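Side-chain contacts in kojibiose phosphorylase (Gut metagenome, PDB 6W0P), which belongs to glycoside hydrolase family 65, with a helical catalytic domain set between a strand-rich N-terminal domain and a C-terminal domain: residues E366-L371 against Y428-I433; D370-R375 against H437-N442. All coordinates share one frame; numbering follows the deposited sequence.

Contact 1. Residues E366-L371 against Y428-I433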
loop_
_atom_site.group_PDB
_atom_site.type_symbol
_atom_site.label_atom_id
_atom_site.label_comp_id
_atom_site.label_asym_id
_atom_site.label_seq_id
_atom_site.Cartn_x
_atom_site.Cartn_y
_atom_site.Cartn_z
ATOM N N GLU A 366 -30.795 22.983 13.813
ATOM C CA GLU A 366 -31.222 21.570 13.665
ATOM C C GLU A 366 -30.284 20.879 12.657
ATOM O O GLU A 366 -29.900 19.723 12.884
ATOM C CB GLU A 366 -32.701 21.554 13.265
ATOM C CG GLU A 366 -33.367 20.186 13.347
ATOM C CD GLU A 366 -33.406 19.518 14.724
ATOM O OE1 GLU A 366 -33.169 20.204 15.763
ATOM O OE2 GLU A 366 -33.685 18.288 14.755
ATOM N N ALA A 367 -29.888 21.572 11.592
ATOM C CA ALA A 367 -28.892 21.055 10.635
ATOM C C ALA A 367 -27.536 20.900 11.339
ATOM O O ALA A 367 -26.963 19.795 11.247
ATOM C CB ALA A 367 -28.818 21.946 9.423
ATOM N N ALA A 368 -27.050 21.929 12.040
ATOM C CA ALA A 368 -25.770 21.874 12.795
ATOM C C ALA A 368 -25.798 20.691 13.772
ATOM O O ALA A 368 -24.862 19.889 13.776
ATOM C CB ALA A 368 -25.515 23.168 13.527
ATOM N N LYS A 369 -26.846 20.584 14.582
ATOM C CA LYS A 369 -26.974 19.505 15.603
ATOM C C LYS A 369 -27.041 18.130 14.915
ATOM O O LYS A 369 -26.417 17.192 15.431
ATOM C CB LYS A 369 -28.187 19.770 16.503
ATOM C CG LYS A 369 -28.612 18.616 17.401
ATOM C CD LYS A 369 -29.178 19.031 18.761
ATOM C CE LYS A 369 -30.694 18.970 18.851
ATOM N NZ LYS A 369 -31.200 19.734 20.024
ATOM N N ASP A 370 -27.738 18.017 13.777
ATOM C CA ASP A 370 -27.920 16.736 13.039
ATOM C C ASP A 370 -26.581 16.260 12.478
ATOM O O ASP A 370 -26.312 15.037 12.568
ATOM C CB ASP A 370 -29.028 16.827 11.992
ATOM C CG ASP A 370 -30.410 16.544 12.570
ATOM O OD1 ASP A 370 -30.473 16.308 13.780
ATOM O OD2 ASP A 370 -31.420 16.576 11.814
ATOM N N LEU A 371 -25.753 17.172 11.961
ATOM C CA LEU A 371 -24.378 16.835 11.511
ATOM C C LEU A 371 -23.610 16.145 12.646
ATOM O O LEU A 371 -22.969 15.118 12.362
ATOM C CB LEU A 371 -23.654 18.089 11.021
ATOM C CG LEU A 371 -24.049 18.515 9.621
ATOM C CD1 LEU A 371 -23.384 19.824 9.238
ATOM C CD2 LEU A 371 -23.694 17.436 8.621
ATOM N N TYR A 428 -17.685 21.312 20.587
ATOM C CA TYR A 428 -17.191 22.591 21.154
ATOM C C TYR A 428 -17.746 23.798 20.380
ATOM O O TYR A 428 -18.266 24.740 20.996
ATOM C CB TYR A 428 -15.666 22.583 21.152
ATOM C CG TYR A 428 -15.019 23.922 21.379
ATOM C CD1 TYR A 428 -14.928 24.482 22.645
ATOM C CD2 TYR A 428 -14.466 24.626 20.320
ATOM C CE1 TYR A 428 -14.329 25.718 22.849
ATOM C CE2 TYR A 428 -13.849 25.853 20.510
ATOM C CZ TYR A 428 -13.785 26.402 21.776
ATOM O OH TYR A 428 -13.159 27.613 21.916
ATOM N N HIS A 429 -17.653 23.792 19.053
ATOM C CA HIS A 429 -18.121 24.909 18.195
ATOM C C HIS A 429 -19.639 25.060 18.356
ATOM O O HIS A 429 -20.130 26.191 18.513
ATOM C CB HIS A 429 -17.656 24.693 16.745
ATOM C CG HIS A 429 -17.564 25.945 15.944
ATOM N ND1 HIS A 429 -17.206 25.936 14.610
ATOM C CD2 HIS A 429 -17.846 27.222 16.261
ATOM C CE1 HIS A 429 -17.234 27.179 14.156
ATOM N NE2 HIS A 429 -17.633 27.990 15.146
ATOM N N TYR A 430 -20.348 23.937 18.380
ATOM C CA TYR A 430 -21.818 23.879 18.516
ATOM C C TYR A 430 -22.245 24.514 19.851
ATOM O O TYR A 430 -23.197 25.338 19.884
ATOM C CB TYR A 430 -22.292 22.429 18.452
ATOM C CG TYR A 430 -23.774 22.306 18.652
ATOM C CD1 TYR A 430 -24.635 22.830 17.708
ATOM C CD2 TYR A 430 -24.319 21.714 19.784
ATOM C CE1 TYR A 430 -26.009 22.758 17.865
ATOM C CE2 TYR A 430 -25.691 21.624 19.951
ATOM C CZ TYR A 430 -26.537 22.164 18.993
ATOM O OH TYR A 430 -27.890 22.119 19.109
ATOM N N MET A 431 -21.577 24.104 20.933
ATOM C CA MET A 431 -21.871 24.592 22.300
ATOM C C MET A 431 -21.500 26.080 22.355
ATOM O O MET A 431 -22.208 26.837 23.035
ATOM C CB MET A 431 -21.100 23.790 23.357
ATOM C CG MET A 431 -21.557 22.338 23.432
ATOM S SD MET A 431 -23.303 22.160 23.958
ATOM C CE MET A 431 -23.173 22.820 25.620
ATOM N N LYS A 432 -20.469 26.494 21.620
ATOM C CA LYS A 432 -20.015 27.899 21.640
ATOM C C LYS A 432 -21.072 28.794 20.968
ATOM O O LYS A 432 -21.220 29.925 21.403
ATOM C CB LYS A 432 -18.645 28.022 20.978
ATOM C CG LYS A 432 -18.089 29.437 20.968
ATOM C CD LYS A 432 -17.060 29.657 19.896
ATOM C CE LYS A 432 -15.627 29.616 20.386
ATOM N NZ LYS A 432 -14.698 29.959 19.276
ATOM N N ILE A 433 -21.803 28.300 19.970
ATOM C CA ILE A 433 -22.853 29.102 19.280
ATOM C C ILE A 433 -24.189 28.982 20.029
ATOM O O ILE A 433 -24.899 29.990 20.085
ATOM C CB ILE A 433 -22.967 28.690 17.798
ATOM C CG1 ILE A 433 -21.629 28.796 17.058
ATOM C CG2 ILE A 433 -24.053 29.494 17.109
ATOM C CD1 ILE A 433 -20.966 30.161 17.146
#

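Contact 2. Residues D370-R375 against H437-N442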
loop_
_atom_site.group_PDB
_atom_site.type_symbol
_atom_site.label_atom_id
_atom_site.label_comp_id
_atom_site.label_asym_id
_atom_site.label_seq_id
_atom_site.Cartn_x
_atom_site.Cartn_y
_atom_site.Cartn_z
ATOM N N ASP A 370 -27.738 18.017 13.777
ATOM C CA ASP A 370 -27.920 16.736 13.039
ATOM C C ASP A 370 -26.581 16.260 12.478
ATOM O O ASP A 370 -26.312 15.037 12.568
ATOM C CB ASP A 370 -29.028 16.827 11.992
ATOM C CG ASP A 370 -30.410 16.544 12.570
ATOM O OD1 ASP A 370 -30.473 16.308 13.780
ATOM O OD2 ASP A 370 -31.420 16.576 11.814
ATOM N N LEU A 371 -25.753 17.172 11.961
ATOM C CA LEU A 371 -24.378 16.835 11.511
ATOM C C LEU A 371 -23.610 16.145 12.646
ATOM O O LEU A 371 -22.969 15.118 12.362
ATOM C CB LEU A 371 -23.654 18.089 11.021
ATOM C CG LEU A 371 -24.049 18.515 9.621
ATOM C CD1 LEU A 371 -23.384 19.824 9.238
ATOM C CD2 LEU A 371 -23.694 17.436 8.621
ATOM N N ILE A 372 -23.692 16.642 13.889
ATOM C CA ILE A 372 -23.012 15.994 15.053
ATOM C C ILE A 372 -23.735 14.689 15.434
ATOM O O ILE A 372 -23.040 13.727 15.785
ATOM C CB ILE A 372 -22.879 16.981 16.207
ATOM C CG1 ILE A 372 -22.015 18.170 15.793
ATOM C CG2 ILE A 372 -22.330 16.309 17.445
ATOM C CD1 ILE A 372 -22.434 19.481 16.438
ATOM N N MET A 373 -25.064 14.616 15.311
ATOM C CA MET A 373 -25.850 13.408 15.706
ATOM C C MET A 373 -25.492 12.267 14.755
ATOM O O MET A 373 -25.452 11.077 15.191
ATOM C CB MET A 373 -27.363 13.650 15.649
ATOM C CG MET A 373 -27.907 14.513 16.781
ATOM S SD MET A 373 -27.381 14.044 18.421
ATOM C CE MET A 373 -27.989 12.364 18.499
ATOM N N PHE A 374 -25.187 12.601 13.504
ATOM C CA PHE A 374 -24.694 11.571 12.566
ATOM C C PHE A 374 -23.533 10.844 13.243
ATOM O O PHE A 374 -23.474 9.608 13.116
ATOM C CB PHE A 374 -24.270 12.137 11.211
ATOM C CG PHE A 374 -23.338 11.198 10.493
ATOM C CD1 PHE A 374 -23.795 9.997 9.976
ATOM C CD2 PHE A 374 -21.988 11.480 10.404
ATOM C CE1 PHE A 374 -22.934 9.125 9.329
ATOM C CE2 PHE A 374 -21.124 10.602 9.772
ATOM C CZ PHE A 374 -21.600 9.425 9.234
ATOM N N ARG A 375 -22.632 11.588 13.895
ATOM C CA ARG A 375 -21.418 11.031 14.554
ATOM C C ARG A 375 -21.810 10.304 15.845
ATOM O O ARG A 375 -21.213 9.274 16.139
ATOM C CB ARG A 375 -20.386 12.129 14.829
ATOM C CG ARG A 375 -19.874 12.808 13.568
ATOM C CD ARG A 375 -19.166 11.871 12.592
ATOM N NE ARG A 375 -18.387 12.625 11.606
ATOM C CZ ARG A 375 -17.569 12.110 10.697
ATOM N NH1 ARG A 375 -17.392 10.806 10.606
ATOM N NH2 ARG A 375 -16.923 12.911 9.867
ATOM N N HIS A 437 -27.490 22.707 26.533
ATOM C CA HIS A 437 -27.250 21.880 27.749
ATOM C C HIS A 437 -27.737 20.441 27.536
ATOM O O HIS A 437 -26.991 19.518 27.908
ATOM C CB HIS A 437 -27.911 22.516 28.972
ATOM C CG HIS A 437 -27.310 22.076 30.261
ATOM N ND1 HIS A 437 -27.762 20.963 30.940
ATOM C CD2 HIS A 437 -26.303 22.591 30.989
ATOM C CE1 HIS A 437 -27.062 20.815 32.042
ATOM N NE2 HIS A 437 -26.163 21.796 32.093
ATOM N N LYS A 438 -28.937 20.268 26.974
ATOM C CA LYS A 438 -29.592 18.951 26.755
ATOM C C LYS A 438 -28.797 18.093 25.762
ATOM O O LYS A 438 -28.652 16.891 26.010
ATOM C CB LYS A 438 -31.029 19.141 26.273
ATOM C CG LYS A 438 -31.948 19.769 27.309
ATOM C CD LYS A 438 -33.348 19.173 27.347
ATOM C CE LYS A 438 -34.195 19.730 28.481
ATOM N NZ LYS A 438 -34.659 18.663 29.404
ATOM N N PHE A 439 -28.328 18.674 24.655
ATOM C CA PHE A 439 -27.438 17.978 23.701
ATOM C C PHE A 439 -26.209 17.453 24.460
ATOM O O PHE A 439 -25.875 16.270 24.276
ATOM C CB PHE A 439 -26.985 18.875 22.548
ATOM C CG PHE A 439 -25.853 18.231 21.800
ATOM C CD1 PHE A 439 -26.090 17.142 20.978
ATOM C CD2 PHE A 439 -24.544 18.619 22.032
ATOM C CE1 PHE A 439 -25.041 16.491 20.351
ATOM C CE2 PHE A 439 -23.499 17.970 21.392
ATOM C CZ PHE A 439 -23.747 16.903 20.560
ATOM N N MET A 440 -25.551 18.288 25.272
ATOM C CA MET A 440 -24.292 17.890 25.952
ATOM C C MET A 440 -24.605 16.744 26.935
ATOM O O MET A 440 -23.959 15.682 26.829
ATOM C CB MET A 440 -23.630 19.077 26.660
ATOM C CG MET A 440 -22.322 18.749 27.370
ATOM S SD MET A 440 -20.990 18.144 26.279
ATOM C CE MET A 440 -20.492 19.663 25.471
ATOM N N GLN A 441 -25.609 16.903 27.800
ATOM C CA GLN A 441 -25.999 15.870 28.802
ATOM C C GLN A 441 -26.347 14.558 28.086
ATOM O O GLN A 441 -25.779 13.529 28.435
ATOM C CB GLN A 441 -27.185 16.353 29.644
ATOM C CG GLN A 441 -27.585 15.402 30.774
ATOM C CD GLN A 441 -26.463 15.123 31.750
ATOM O OE1 GLN A 441 -26.035 15.989 32.518
ATOM N NE2 GLN A 441 -25.972 13.895 31.723
ATOM N N ASN A 442 -27.252 14.590 27.112
ATOM C CA ASN A 442 -27.841 13.356 26.523
ATOM C C ASN A 442 -26.850 12.682 25.550
ATOM O O ASN A 442 -26.964 11.457 25.392
ATOM C CB ASN A 442 -29.195 13.646 25.868
ATOM C CG ASN A 442 -30.237 14.148 26.842
ATOM O OD1 ASN A 442 -30.025 14.098 28.047
ATOM N ND2 ASN A 442 -31.372 14.598 26.337
#

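Contact 1. Residues E366-L371 against Y428-I433
Y430 reaches from helix 418-434 to A368 and K369 on helix 365-376, joining two helices of the (alpha/alpha) barrel that forms the catalytic domain in family 65. The backbones come nearest at A368 and Y430, whose CA atoms lie 7.2 Å apart, a close spacing that the small alanine side chain allows.

The apolar part is simple. A368 CB sits 4.3 Å from Y430 CD1, at the ring carbon next to CG. Further out, K369 takes over with the aliphatic part of its chain: its CB is 3.8 Å from Y430 CZ, obliquely placed with respect to the ring. Y430 gets there because CG stands anti to the backbone N (chi1 177°), which carries the phenol straight across to the other helix. Ring carbon CE1 also passes close to that helix's backbone, 4.0 Å from K369 N. A368 also touches L361 of helix 351-361.

The polar part depends on a third party, D436, just beyond helix 418-434. Its OD2 is hydrogen-bonded to Y430 OH and forms a salt bridge with K369 NZ, so that one carboxylate oxygen ties the phenol and the ammonium together. Q365 NE2 makes a second hydrogen bond to the hydroxyl, and the two bonds together hold the phenol oxygen in place. The lysine chain bends at chi2 (146°) and chi3 (102°) and crosses the phenol end obliquely, its ammonium going to the aspartate. Between the two side chains themselves the contact remains van der Waals: K369 CD and CB rest 3.4 and 3.5 Å from Y430 OH.

Contact 2. Residues D370-R375 against H437-N442
A chi1 of 167° sends the F439 ring out from helix 437-458 toward I372 and M373, which meet it with different groups. In M373, CG lies beside the backbone N and anti to the carbonyl carbon (chi1 -74°), and two further bends in the chain bring the sulfur round to the phenylalanine although its CB does not point there.

I372 makes the tighter approach. Its CG2 methyl lies 3.5 Å from F439 CZ and 4.0 Å from F439 CE1, at the far end of the ring and oblique to its plane; the two side chains meet at roughly a right angle. M373 instead slides past F439 in the opposite direction and offers its sulfur. This is a Met-aromatic contact of the edge type: M373 SD is 3.9 Å from F439 CE1 and 5.2 Å from the ring centroid, lying 88° off the ring normal. The sulfur thus lies in the ring plane, at the C-H edge.

All three side chains are buried, and the contact is wholly apolar. With the closest CA atoms, those of M373 and F439, 9.3 Å apart, the side chains bridge the space between the helices. Helix 437-458 continues the same packing, M447 touching I372 and Y443 touching M373. D436, just before the helix, accepts a hydrogen bond from F439 N through OD1. Here helices 365-376 and 437-458 pack through an aromatic ring laid against an isoleucine and a methionine, as part of the hydrophobic helix-to-helix packing of an (alpha/alpha) barrel.

Overall arrangement
Both contacts are buried and start from helix 365-376, sharing D370 and L371, with centres about 8 Å apart. Contact 1 takes that helix to helix 418-434, contact 2 to helix 437-458, which follows next in the chain. Their chemistry differs: 428-433 brings a phenol whose polar end shares an aspartate with a partly exposed lysine, whereas 437-442 brings a bare phenyl ring into an apolar setting of isoleucine and methionine. The two merge laterally. Y430 and F439 meet edge to face, with Y430 CE2 3.8 Å from F439 CD2, and I372 CD1 packs 3.6 Å from Y430 CB. D436, in the link between the two partner helices, binds Y430 and K369 through OD2 and F439 N through OD1.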